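Local coordinates for Rev protein (PDB 5EQZ), which is of unproven function but is a helical, plasmid-encoded Borrelia protein of the Rev family, probably a lipoprotein in its natural form, at residues D17-M20 with E21-A25; N28-S31 with G32-K36; D70-A73 with A74-A78. All coordinates share one frame; numbering follows the deposited sequence.

Interaction 1 (D17-M20 with E21-A25); sequences DSLM and EDVLA
Met20 holds CG anti to its own backbone N (chi1 175°), beside the carbonyl carbon, and Leu24 sets CG beside its N (chi1 -69°); together these torsions bring the two side chains into touch one turn apart near the C-terminal end of helix 10-24. This i to i+4 pair is ordinary alpha-helical packing within the helical bundle. Met20 CG lies 4.0 Å from Leu24 CD1. The bend at chi2 (67°) then brings Met20 SD to 4.0 Å from Leu24 CG, the two side chains crossing at a slant. Both also touch helix 55-88 at Ser67. On another flank of the helix, Leu19 and Val23 make a looser pair, with Leu19 reaching on to Ile42 and Leu45 of helix 32-48 and to Leu64 of helix 55-88. Four backbone hydrogen bonds run through this turn, among them Leu24 N to Met20 O at 2.8 Å. Asp17 OD1 forms a salt bridge with Lys60, a polar tie to helix 55-88. The side chains of Ser18 and Asp22 stay apart, Ser18 OG 4.5 Å from Asp22 OD2. A water beside them donates a hydrogen bond to Asp22 OD2 over 2.7 Å.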
loop_
_atom_site.group_PDB
_atom_site.type_symbol
_atom_site.label_atom_id
_atom_site.label_comp_id
_atom_site.label_asym_id
_atom_site.label_seq_id
_atom_site.Cartn_x
_atom_site.Cartn_y
_atom_site.Cartn_z
ATOM N N ASP A 17 4.168 -1.908 -20.216
ATOM C CA ASP A 17 3.807 -0.492 -20.111
ATOM C C ASP A 17 2.517 -0.307 -19.328
ATOM O O ASP A 17 2.424 0.568 -18.462
ATOM C CB ASP A 17 3.617 0.131 -21.493
ATOM C CG ASP A 17 4.909 0.302 -22.269
ATOM O OD1 ASP A 17 6.021 0.166 -21.711
ATOM O OD2 ASP A 17 4.782 0.604 -23.469
ATOM N N SER A 18 1.494 -1.088 -19.673
ATOM C CA SER A 18 0.192 -0.948 -19.020
ATOM C C SER A 18 0.308 -1.218 -17.527
ATOM O O SER A 18 -0.228 -0.465 -16.705
ATOM C CB SER A 18 -0.815 -1.900 -19.666
ATOM O OG SER A 18 -2.088 -1.794 -19.048
ATOM N N LEU A 19 1.008 -2.287 -17.156
ATOM C CA LEU A 19 1.202 -2.580 -15.741
ATOM C C LEU A 19 2.029 -1.493 -15.065
ATOM O O LEU A 19 1.751 -1.127 -13.912
ATOM C CB LEU A 19 1.848 -3.956 -15.589
ATOM C CG LEU A 19 1.936 -4.568 -14.197
ATOM C CD1 LEU A 19 0.584 -4.494 -13.482
ATOM C CD2 LEU A 19 2.403 -6.027 -14.320
ATOM N N MET A 20 3.029 -0.946 -15.771
ATOM C CA MET A 20 3.833 0.136 -15.214
ATOM C C MET A 20 2.955 1.356 -14.893
ATOM O O MET A 20 3.084 1.967 -13.825
ATOM C CB MET A 20 4.949 0.539 -16.192
ATOM C CG MET A 20 5.751 1.770 -15.700
ATOM S SD MET A 20 6.741 1.463 -14.210
ATOM C CE MET A 20 8.324 1.123 -14.869
ATOM N N GLU A 21 2.051 1.724 -15.809
ATOM C CA GLU A 21 1.205 2.892 -15.566
ATOM C C GLU A 21 0.309 2.677 -14.348
ATOM O O GLU A 21 0.097 3.605 -13.556
ATOM C CB GLU A 21 0.348 3.228 -16.791
ATOM C CG GLU A 21 1.136 3.591 -18.087
ATOM C CD GLU A 21 2.023 4.816 -17.937
ATOM O OE1 GLU A 21 1.926 5.543 -16.923
ATOM O OE2 GLU A 21 2.865 5.066 -18.834
ATOM N N ASP A 22 -0.195 1.453 -14.172
ATOM C CA ASP A 22 -0.999 1.134 -12.990
ATOM C C ASP A 22 -0.155 1.202 -11.721
ATOM O O ASP A 22 -0.606 1.743 -10.703
ATOM C CB ASP A 22 -1.631 -0.254 -13.130
ATOM C CG ASP A 22 -2.796 -0.288 -14.103
ATOM O OD1 ASP A 22 -3.490 0.730 -14.271
ATOM O OD2 ASP A 22 -3.042 -1.369 -14.672
ATOM N N VAL A 23 1.072 0.657 -11.761
ATOM C CA VAL A 23 1.961 0.680 -10.600
ATOM C C VAL A 23 2.317 2.112 -10.222
ATOM O O VAL A 23 2.352 2.468 -9.033
ATOM C CB VAL A 23 3.219 -0.165 -10.882
ATOM C CG1 VAL A 23 4.350 0.142 -9.886
ATOM C CG2 VAL A 23 2.863 -1.639 -10.862
ATOM N N LEU A 24 2.543 2.970 -11.218
ATOM C CA LEU A 24 2.896 4.355 -10.932
ATOM C C LEU A 24 1.744 5.132 -10.300
ATOM O O LEU A 24 1.993 6.181 -9.698
ATOM C CB LEU A 24 3.354 5.060 -12.214
ATOM C CG LEU A 24 4.688 4.582 -12.792
ATOM C CD1 LEU A 24 4.974 5.315 -14.102
ATOM C CD2 LEU A 24 5.831 4.765 -11.793
ATOM N N ALA A 25 0.510 4.647 -10.421
ATOM C CA ALA A 25 -0.660 5.283 -9.807
ATOM C C ALA A 25 -0.931 4.807 -8.385
ATOM O O ALA A 25 -1.846 5.346 -7.731
ATOM C CB ALA A 25 -1.911 5.036 -10.655
HETATM O O HOH W 1 -2.516 -2.861 -16.917
#

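Interaction 2 (N28-S31 with G32-K36); sequences NDSS and GGKFK
The ring of Phe35 turns its edge toward Ser30 and Ser31, whose carbonyl oxygens both lie near the ring plane; its aromatic neighbour Phe68 and the side chain of Lys75 belong to helix 55-88, and Leu141 to helix 122-142. This is the N-terminal start of helix 32-48, with Ser31 as N-cap. Phe35 CE1 sits 3.7 Å from Ser30 O, which lies in the plane of the ring, and Phe35 CD1 is 3.3 Å from Ser31 O, so the polarised C-H edge, not the pi cloud, faces the oxygens. The CB of Ser30 packs against the same ring corner.

The cap itself is made by the Ser31 hydroxyl. With OG between the backbone N and the carbonyl carbon (chi1 79°), it reaches forward to the first turn and accepts from Lys34 N at 3.3 Å, the N-H...O angle being 149°. Ser31 O takes two weak bonds, from Lys34 N and Phe35 N, so that Lys34 N is shared between the hydroxyl and the carbonyl of one residue. Gly32 and Gly33 form the first turn between cap and lysine.

Lys34 runs back over the preceding loop, its CB 3.5 Å from Ser31 O and its chain bent at chi2 and chi3. Ser30 OG is bonded to Val27 N within the loop. A water joins Ser30 OG to the lysine tip, accepting from Lys34 NZ at 3.2 Å.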
loop_
_atom_site.group_PDB
_atom_site.type_symbol
_atom_site.label_atom_id
_atom_site.label_comp_id
_atom_site.label_asym_id
_atom_site.label_seq_id
_atom_site.Cartn_x
_atom_site.Cartn_y
_atom_site.Cartn_z
ATOM N N ASN A 28 -0.353 5.896 -1.090
ATOM C CA ASN A 28 -0.302 5.310 0.247
ATOM C C ASN A 28 -1.682 4.942 0.793
ATOM O O ASN A 28 -1.757 4.207 1.781
ATOM C CB ASN A 28 0.408 6.255 1.223
ATOM C CG ASN A 28 1.898 6.331 0.979
ATOM O OD1 ASN A 28 2.492 5.415 0.410
ATOM N ND2 ASN A 28 2.515 7.428 1.413
ATOM N N ASP A 29 -2.772 5.423 0.205
ATOM C CA ASP A 29 -4.076 4.913 0.614
ATOM C C ASP A 29 -4.642 3.891 -0.373
ATOM O O ASP A 29 -5.788 3.473 -0.228
ATOM C CB ASP A 29 -5.069 6.061 0.898
ATOM C CG ASP A 29 -5.552 6.796 -0.351
ATOM O OD1 ASP A 29 -5.002 6.642 -1.455
ATOM O OD2 ASP A 29 -6.529 7.553 -0.213
ATOM N N SER A 30 -3.844 3.429 -1.338
ATOM C CA SER A 30 -4.260 2.292 -2.150
ATOM C C SER A 30 -4.362 1.041 -1.296
ATOM O O SER A 30 -3.516 0.793 -0.439
ATOM C CB SER A 30 -3.260 2.049 -3.287
ATOM O OG SER A 30 -3.181 3.180 -4.124
ATOM N N SER A 31 -5.384 0.226 -1.551
ATOM C CA SER A 31 -5.592 -0.959 -0.727
ATOM C C SER A 31 -4.424 -1.935 -0.864
ATOM O O SER A 31 -3.738 -1.989 -1.892
ATOM C CB SER A 31 -6.907 -1.658 -1.100
ATOM O OG SER A 31 -6.773 -2.438 -2.281
ATOM N N GLY A 32 -4.188 -2.699 0.203
ATOM C CA GLY A 32 -3.177 -3.741 0.139
ATOM C C GLY A 32 -3.426 -4.743 -0.973
ATOM O O GLY A 32 -2.480 -5.213 -1.612
ATOM N N GLY A 33 -4.697 -5.075 -1.226
ATOM C CA GLY A 33 -5.017 -5.991 -2.307
ATOM C C GLY A 33 -4.541 -5.516 -3.666
ATOM O O GLY A 33 -4.166 -6.330 -4.513
ATOM N N LYS A 34 -4.550 -4.199 -3.901
ATOM C CA LYS A 34 -4.027 -3.682 -5.166
ATOM C C LYS A 34 -2.522 -3.896 -5.277
ATOM O O LYS A 34 -2.004 -4.184 -6.369
ATOM C CB LYS A 34 -4.363 -2.198 -5.317
ATOM C CG LYS A 34 -5.764 -1.930 -5.837
ATOM C CD LYS A 34 -5.743 -0.977 -7.021
ATOM C CE LYS A 34 -5.369 0.431 -6.591
ATOM N NZ LYS A 34 -5.879 1.457 -7.552
ATOM N N PHE A 35 -1.799 -3.741 -4.165
ATOM C CA PHE A 35 -0.362 -3.999 -4.185
ATOM C C PHE A 35 -0.071 -5.461 -4.494
ATOM O O PHE A 35 0.763 -5.768 -5.355
ATOM C CB PHE A 35 0.278 -3.613 -2.854
ATOM C CG PHE A 35 0.510 -2.150 -2.693
ATOM C CD1 PHE A 35 -0.483 -1.334 -2.149
ATOM C CD2 PHE A 35 1.721 -1.582 -3.073
ATOM C CE1 PHE A 35 -0.267 0.020 -1.990
ATOM C CE2 PHE A 35 1.941 -0.219 -2.926
ATOM C CZ PHE A 35 0.956 0.579 -2.381
ATOM N N LYS A 36 -0.739 -6.382 -3.787
ATOM C CA LYS A 36 -0.466 -7.795 -4.020
ATOM C C LYS A 36 -0.871 -8.208 -5.421
ATOM O O LYS A 36 -0.197 -9.043 -6.036
ATOM C CB LYS A 36 -1.172 -8.672 -2.987
ATOM C CG LYS A 36 -0.627 -10.098 -2.964
ATOM C CD LYS A 36 -1.556 -11.073 -2.255
ATOM C CE LYS A 36 -1.170 -12.515 -2.558
ATOM N NZ LYS A 36 -1.917 -13.056 -3.722
HETATM O O HOH W 2 -5.411 3.650 -5.304
#

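Interaction 3 (D70-A73 with A74-A78); sequences DKLA and AKLAA
Leu72 lays its isobutyl end against Leu76 one turn later on helix 55-88, CG coming 3.8 Å from Leu76 CD1 and Leu72 CD1 lying 3.9 Å from that same methyl. Leu76 CD1 therefore touches both the branch point and one methyl of its neighbour. The two residues leave the helix differently: Leu72 has CG anti to the backbone N (chi1 -179°), while Leu76 has its CG beside the N (chi1 -74°), and Leu76 CG also lies 3.6 Å from Leu72 O. This is an i to i+4 leucine pair in a long helix that is predicted to be coiled coil. Leu72 also touches Phe35 of helix 32-48, and Leu76 touches Leu141 and Glu142 of helix 122-142.

The backbone beneath is regular. Leu76 N bonds to Leu72 O at 2.9 Å with an N-H...O angle of 174°, the straightest of the four bonds here. The side chains of Ala73, Ala74 and Ala77 are single methyls, and Ala77 CB lies 3.4 Å from Ala73 O.

Two lysines leave the helix from a neighbouring flank. Lys71 NZ bonds to the carbonyl oxygens of Leu24 and Leu26, and Lys75 NZ to those of Asn28, Ser30 and Val108. The chemistry is thus mixed: dispersion joins the leucines, the chain of Lys75 itself packs on Phe35 and Leu141, and both ammonium groups are probably stabilised by the dipoles of several main-chain carbonyls.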
loop_
_atom_site.group_PDB
_atom_site.type_symbol
_atom_site.label_atom_id
_atom_site.label_comp_id
_atom_site.label_asym_id
_atom_site.label_seq_id
_atom_site.Cartn_x
_atom_site.Cartn_y
_atom_site.Cartn_z
ATOM N N ASP A 70 9.465 0.641 -4.938
ATOM C CA ASP A 70 9.476 1.970 -4.334
ATOM C C ASP A 70 8.086 2.376 -3.860
ATOM O O ASP A 70 7.946 3.016 -2.806
ATOM C CB ASP A 70 10.023 2.990 -5.320
ATOM C CG ASP A 70 11.498 2.784 -5.608
ATOM O OD1 ASP A 70 12.211 2.147 -4.794
ATOM O OD2 ASP A 70 11.945 3.270 -6.656
ATOM N N LYS A 71 7.048 2.016 -4.618
ATOM C CA LYS A 71 5.679 2.233 -4.144
ATOM C C LYS A 71 5.398 1.398 -2.901
ATOM O O LYS A 71 4.739 1.869 -1.964
ATOM C CB LYS A 71 4.671 1.901 -5.243
ATOM C CG LYS A 71 4.712 2.878 -6.413
ATOM C CD LYS A 71 4.313 4.288 -5.990
ATOM C CE LYS A 71 4.573 5.307 -7.101
ATOM N NZ LYS A 71 3.646 6.462 -7.011
ATOM N N LEU A 72 5.900 0.160 -2.860
ATOM C CA LEU A 72 5.692 -0.662 -1.669
ATOM C C LEU A 72 6.414 -0.093 -0.451
ATOM O O LEU A 72 5.846 -0.052 0.652
ATOM C CB LEU A 72 6.128 -2.097 -1.942
ATOM C CG LEU A 72 5.934 -3.063 -0.780
ATOM C CD1 LEU A 72 4.459 -3.109 -0.388
ATOM C CD2 LEU A 72 6.437 -4.448 -1.208
ATOM N N ALA A 73 7.669 0.333 -0.616
ATOM C CA ALA A 73 8.393 0.944 0.500
ATOM C C ALA A 73 7.652 2.161 1.053
ATOM O O ALA A 73 7.574 2.357 2.277
ATOM C CB ALA A 73 9.803 1.333 0.056
ATOM N N ALA A 74 7.101 2.993 0.172
ATOM C CA ALA A 74 6.356 4.158 0.646
ATOM C C ALA A 74 5.098 3.746 1.402
ATOM O O ALA A 74 4.783 4.324 2.454
ATOM C CB ALA A 74 5.997 5.064 -0.529
ATOM N N LYS A 75 4.367 2.750 0.887
ATOM C CA LYS A 75 3.138 2.314 1.546
ATOM C C LYS A 75 3.432 1.755 2.931
ATOM O O LYS A 75 2.780 2.126 3.916
ATOM C CB LYS A 75 2.424 1.267 0.696
ATOM C CG LYS A 75 1.248 0.583 1.380
ATOM C CD LYS A 75 0.051 1.524 1.519
ATOM C CE LYS A 75 -1.204 0.780 1.973
ATOM N NZ LYS A 75 -2.409 1.661 1.837
ATOM N N LEU A 76 4.429 0.865 3.028
ATOM C CA LEU A 76 4.757 0.264 4.319
ATOM C C LEU A 76 5.255 1.302 5.317
ATOM O O LEU A 76 4.964 1.206 6.515
ATOM C CB LEU A 76 5.803 -0.835 4.133
ATOM C CG LEU A 76 5.275 -2.124 3.506
ATOM C CD1 LEU A 76 6.426 -2.972 2.989
ATOM C CD2 LEU A 76 4.468 -2.906 4.531
ATOM N N ALA A 77 6.028 2.290 4.859
ATOM C CA ALA A 77 6.491 3.321 5.788
ATOM C C ALA A 77 5.325 4.177 6.265
ATOM O O ALA A 77 5.248 4.546 7.451
ATOM C CB ALA A 77 7.563 4.188 5.129
ATOM N N ALA A 78 4.405 4.499 5.355
ATOM C CA ALA A 78 3.236 5.288 5.720
ATOM C C ALA A 78 2.380 4.544 6.734
ATOM O O ALA A 78 1.867 5.150 7.686
ATOM C CB ALA A 78 2.423 5.633 4.469
#

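Interactions 1, 2 and 3 follow one another along the chain, on helix 10-24, at the start of helix 32-48 and in the middle of helix 55-88. Interactions 1 and 2 have centres about 14 Å apart and adjoin in sequence around the connection between their helices. Interaction 3 lies about 16 Å from the centre of interaction 1 and about 10 Å from that of interaction 2, yet touches both: Lys71 reaches the end of helix 10-24, and Lys75 reaches the loop before helix 32-48. Probable hydrogen bonds from one face of helix 55-88 thus reach the connection between helices 10-24 and 32-48, joining three successive helices of this all-helical protein.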